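PDB 5H2D: KLLA0C04147p from Kluyveromyces lactis, which binds ergosterol through its oxysterol-binding domain and probably transfers sterols. Local coordinates for residues A[99-104]-A[306-311]; A[257-260]-A[264-267]. One frame throughout, in Å; residues are numbered along the deposited sequence.

Interaction 1 (A[99-104]-A[306-311]); sequences LLYVAI and GGPKYD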
# COMPACT_ATOMS: atom_id res chain seq x y z
N LEU A 99 9.77 16.40 5.27
CA LEU A 99 9.17 16.17 3.96
C LEU A 99 10.05 15.29 3.08
O LEU A 99 9.55 14.43 2.35
CB LEU A 99 8.87 17.50 3.27
CG LEU A 99 8.22 17.42 1.89
CD1 LEU A 99 7.03 16.43 1.88
CD2 LEU A 99 7.78 18.78 1.37
N LEU A 100 11.37 15.49 3.13
CA LEU A 100 12.27 14.63 2.36
C LEU A 100 12.04 13.16 2.69
O LEU A 100 11.94 12.31 1.80
CB LEU A 100 13.72 15.02 2.62
CG LEU A 100 14.79 14.11 1.99
CD1 LEU A 100 14.75 14.19 0.46
CD2 LEU A 100 16.17 14.45 2.52
N TYR A 101 11.97 12.85 3.98
CA TYR A 101 11.81 11.46 4.38
C TYR A 101 10.39 10.95 4.11
O TYR A 101 10.22 9.78 3.75
CB TYR A 101 12.22 11.29 5.85
CG TYR A 101 13.73 11.12 5.99
CD1 TYR A 101 14.59 12.16 5.65
CD2 TYR A 101 14.28 9.94 6.44
CE1 TYR A 101 15.96 12.01 5.75
CE2 TYR A 101 15.65 9.78 6.55
CZ TYR A 101 16.49 10.83 6.21
OH TYR A 101 17.86 10.70 6.32
N VAL A 102 9.37 11.81 4.25
CA VAL A 102 8.03 11.43 3.81
C VAL A 102 8.04 11.07 2.34
O VAL A 102 7.49 10.04 1.92
CB VAL A 102 7.02 12.56 4.11
CG1 VAL A 102 5.71 12.35 3.33
CG2 VAL A 102 6.73 12.65 5.60
N ALA A 103 8.68 11.91 1.52
CA ALA A 103 8.73 11.67 0.08
C ALA A 103 9.41 10.35 -0.23
O ALA A 103 8.94 9.57 -1.06
CB ALA A 103 9.47 12.81 -0.63
N ILE A 104 10.56 10.10 0.41
CA ILE A 104 11.25 8.86 0.11
C ILE A 104 10.44 7.67 0.62
O ILE A 104 10.41 6.62 -0.04
CB ILE A 104 12.69 8.91 0.64
CG1 ILE A 104 13.46 9.95 -0.18
CG2 ILE A 104 13.36 7.55 0.53
CD1 ILE A 104 14.81 10.36 0.38
N GLY A 306 25.06 7.48 7.45
CA GLY A 306 25.01 7.85 8.85
C GLY A 306 23.90 8.82 9.17
O GLY A 306 23.75 9.26 10.32
N GLY A 307 23.10 9.18 8.16
CA GLY A 307 21.98 10.06 8.38
C GLY A 307 22.09 11.34 7.59
O GLY A 307 23.01 11.53 6.79
N PRO A 308 21.15 12.26 7.81
CA PRO A 308 21.10 13.48 6.99
C PRO A 308 22.31 14.37 7.19
O PRO A 308 22.92 14.40 8.26
CB PRO A 308 19.82 14.18 7.46
CG PRO A 308 19.06 13.15 8.22
CD PRO A 308 20.05 12.21 8.79
N LYS A 309 22.64 15.10 6.14
CA LYS A 309 23.77 16.02 6.13
C LYS A 309 23.29 17.37 5.61
O LYS A 309 22.55 17.43 4.63
CB LYS A 309 24.92 15.50 5.26
CG LYS A 309 25.47 14.14 5.64
CD LYS A 309 26.13 14.16 7.01
CE LYS A 309 26.83 12.83 7.29
NZ LYS A 309 27.59 12.83 8.58
N TYR A 310 23.71 18.44 6.28
CA TYR A 310 23.32 19.78 5.86
C TYR A 310 24.40 20.50 5.06
O TYR A 310 24.17 21.62 4.59
CB TYR A 310 22.92 20.62 7.08
CG TYR A 310 21.47 20.43 7.50
CD1 TYR A 310 21.09 19.33 8.27
CD2 TYR A 310 20.49 21.34 7.12
CE1 TYR A 310 19.77 19.15 8.65
CE2 TYR A 310 19.16 21.16 7.49
CZ TYR A 310 18.82 20.06 8.26
OH TYR A 310 17.51 19.88 8.65
N ASP A 311 25.56 19.89 4.87
CA ASP A 311 26.67 20.55 4.20
C ASP A 311 26.68 20.33 2.69
O ASP A 311 27.61 20.80 2.01
CB ASP A 311 28.01 20.10 4.80
CG ASP A 311 28.23 18.60 4.70
OD1 ASP A 311 27.48 17.91 3.97
OD2 ASP A 311 29.18 18.10 5.34
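Tyr101 reaches Pro308 because its CG stands anti to the carbonyl carbon, with chi1 -83°. This setting sends the long side chain out from the helix that holds residues 99-104. The backbones stay well apart, with 9.9 Å between Tyr101 CA and Pro308 CA, and the side chain of Tyr101 spans the gap.

The phenol end does the touching. Tyr101 OH lies 3.3 Å from Pro308 CG. It also comes within 3.6 Å of Pro308 CD, so the oxygen rests against the outer corner of the pyrrolidine ring. Tyr101 CZ follows at 4.0 Å from Pro308 CG. The two side chains cross at about a right angle, and the proline meets the aromatic ring obliquely. No hydrogen bond links the segments.

Gly307 precedes the proline. Its phi is 119°, and at its backbone angles a side chain would press against the carbonyl oxygen of Gly306. The carbonyl carbon of Gly307 only grazes the hydroxyl.

Phe92 touches both partners. Its ring meets that of Tyr101 with the planes about 60° apart, and Pro308 packs on it too. Phe315 of strand 314-319 also packs on Tyr101.

The contact joins helix 95-108 to the loop between strands 276-281 and 314-319 in the oxysterol-binding domain. It is small, burying 80 Å² in all. Tyr101 is buried, whereas Pro308 is partly exposed. Across these two segments the cohesion is van der Waals, a phenol oxygen set against ring carbons, which implies a non-directional contact.

Interaction 2 (A[257-260]-A[264-267]); sequences EVYN and GKEW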
# COMPACT_ATOMS: atom_id res chain seq x y z
N GLU A 257 12.61 16.80 -5.74
CA GLU A 257 13.08 18.08 -5.22
C GLU A 257 12.14 18.53 -4.11
O GLU A 257 10.92 18.47 -4.29
CB GLU A 257 13.14 19.14 -6.33
CG GLU A 257 13.94 18.72 -7.56
CD GLU A 257 13.14 17.85 -8.52
OE1 GLU A 257 11.93 18.10 -8.73
OE2 GLU A 257 13.73 16.90 -9.08
N VAL A 258 12.70 18.98 -2.99
CA VAL A 258 11.93 19.42 -1.82
C VAL A 258 12.08 20.92 -1.68
O VAL A 258 13.21 21.44 -1.60
CB VAL A 258 12.41 18.71 -0.54
CG1 VAL A 258 11.55 19.12 0.64
CG2 VAL A 258 12.38 17.19 -0.71
N TYR A 259 10.95 21.62 -1.60
CA TYR A 259 10.93 23.08 -1.52
C TYR A 259 10.30 23.53 -0.21
O TYR A 259 9.35 22.91 0.28
CB TYR A 259 10.16 23.68 -2.68
CG TYR A 259 10.72 23.33 -4.04
CD1 TYR A 259 11.68 24.13 -4.65
CD2 TYR A 259 10.26 22.20 -4.73
CE1 TYR A 259 12.18 23.81 -5.89
CE2 TYR A 259 10.76 21.88 -5.97
CZ TYR A 259 11.72 22.69 -6.55
OH TYR A 259 12.21 22.36 -7.80
N ASN A 260 10.82 24.63 0.34
CA ASN A 260 10.12 25.31 1.42
C ASN A 260 8.96 26.12 0.85
O ASN A 260 8.74 26.18 -0.36
CB ASN A 260 11.10 26.16 2.25
CG ASN A 260 11.72 27.30 1.45
OD1 ASN A 260 11.05 27.99 0.70
ND2 ASN A 260 13.02 27.49 1.63
N GLY A 264 11.98 27.98 -2.12
CA GLY A 264 13.40 27.71 -2.02
C GLY A 264 13.69 26.22 -2.03
O GLY A 264 13.14 25.47 -1.21
N LYS A 265 14.54 25.78 -2.95
CA LYS A 265 14.92 24.37 -3.01
C LYS A 265 15.81 24.03 -1.82
O LYS A 265 16.86 24.66 -1.62
CB LYS A 265 15.61 24.06 -4.33
CG LYS A 265 15.94 22.59 -4.54
CD LYS A 265 16.63 22.35 -5.88
CE LYS A 265 15.67 22.48 -7.04
NZ LYS A 265 16.38 22.34 -8.35
N GLU A 266 15.40 23.06 -1.01
CA GLU A 266 16.13 22.69 0.19
C GLU A 266 16.84 21.36 0.08
O GLU A 266 17.91 21.19 0.67
CB GLU A 266 15.18 22.64 1.40
CG GLU A 266 14.54 23.98 1.76
CD GLU A 266 15.24 24.66 2.93
OE1 GLU A 266 16.38 24.26 3.27
OE2 GLU A 266 14.63 25.57 3.54
N TRP A 267 16.26 20.40 -0.64
CA TRP A 267 16.81 19.06 -0.75
C TRP A 267 16.50 18.52 -2.14
O TRP A 267 15.48 18.87 -2.74
CB TRP A 267 16.23 18.10 0.30
CG TRP A 267 16.26 18.59 1.72
CD1 TRP A 267 15.31 19.34 2.36
CD2 TRP A 267 17.29 18.35 2.68
NE1 TRP A 267 15.68 19.57 3.66
CE2 TRP A 267 16.90 18.98 3.88
CE3 TRP A 267 18.50 17.65 2.65
CZ2 TRP A 267 17.68 18.94 5.03
CZ3 TRP A 267 19.27 17.61 3.79
CH2 TRP A 267 18.86 18.25 4.97
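Val258 O is gripped by two backbone amides. Glu266 N gives a short, nearly straight bond of 2.8 Å to it, while Trp267 N adds a weak one at 3.4 Å. Two residues, Glu266 and Trp267, thus stand opposite the single Val258, which makes a classic beta bulge in the hairpin of strands 253-259 and 265-272. In return, Val258 N donates to Trp267 O.

Toward the turn, Asn260 N bonds to Gly264 O. The Asn260 side chain, folded back between its backbone N and carbonyl carbon (chi1 64°), bridges two more residues. Asn260 OD1 accepts Gly264 N at 3.0 Å from above the amide carbonyl plane. Asn260 ND2 bonds straight to Glu266 OE2 at 3.2 Å, on the anti side of the carboxylate. The donor is tilted 34° out of the carboxylate plane, while OE2 lies in the Asn260 amide plane. The other carboxylate oxygen of Glu266 forms a salt bridge with Lys281.

Lys265 lies alongside Tyr259, with its CE 3.5 Å from Tyr259 OH. Its NZ bonds to the carbonyls of Ser287 and Glu289. On the other face, Val258 CB packs against Trp267 CB. The turn end is therefore tied by side chain as well as backbone, and Lys281 probably stabilises the negative charge of Glu266.

How the interactions relate
Interaction 2 is nested along the chain inside the loop closed by interaction 1, and their centres are about 11 Å apart. Trp267 touches both segments of interaction 1. Its CZ3 lies 3.4 Å from Lys309 O, and its ring meets Tyr310 edge-to-face. On the helix side, Leu100 CD2 is 4.0 Å from Trp267 CE3. A further contact joins Leu99 CD2 to Val258 CG1 at 3.9 Å. Helix 95-108 therefore packs on the hairpin of interaction 2 and on the loop of interaction 1. The ergosterol pocket is lined by residues between 57 and 220, so interaction 2 and loop 306-311 contribute nothing to its lining.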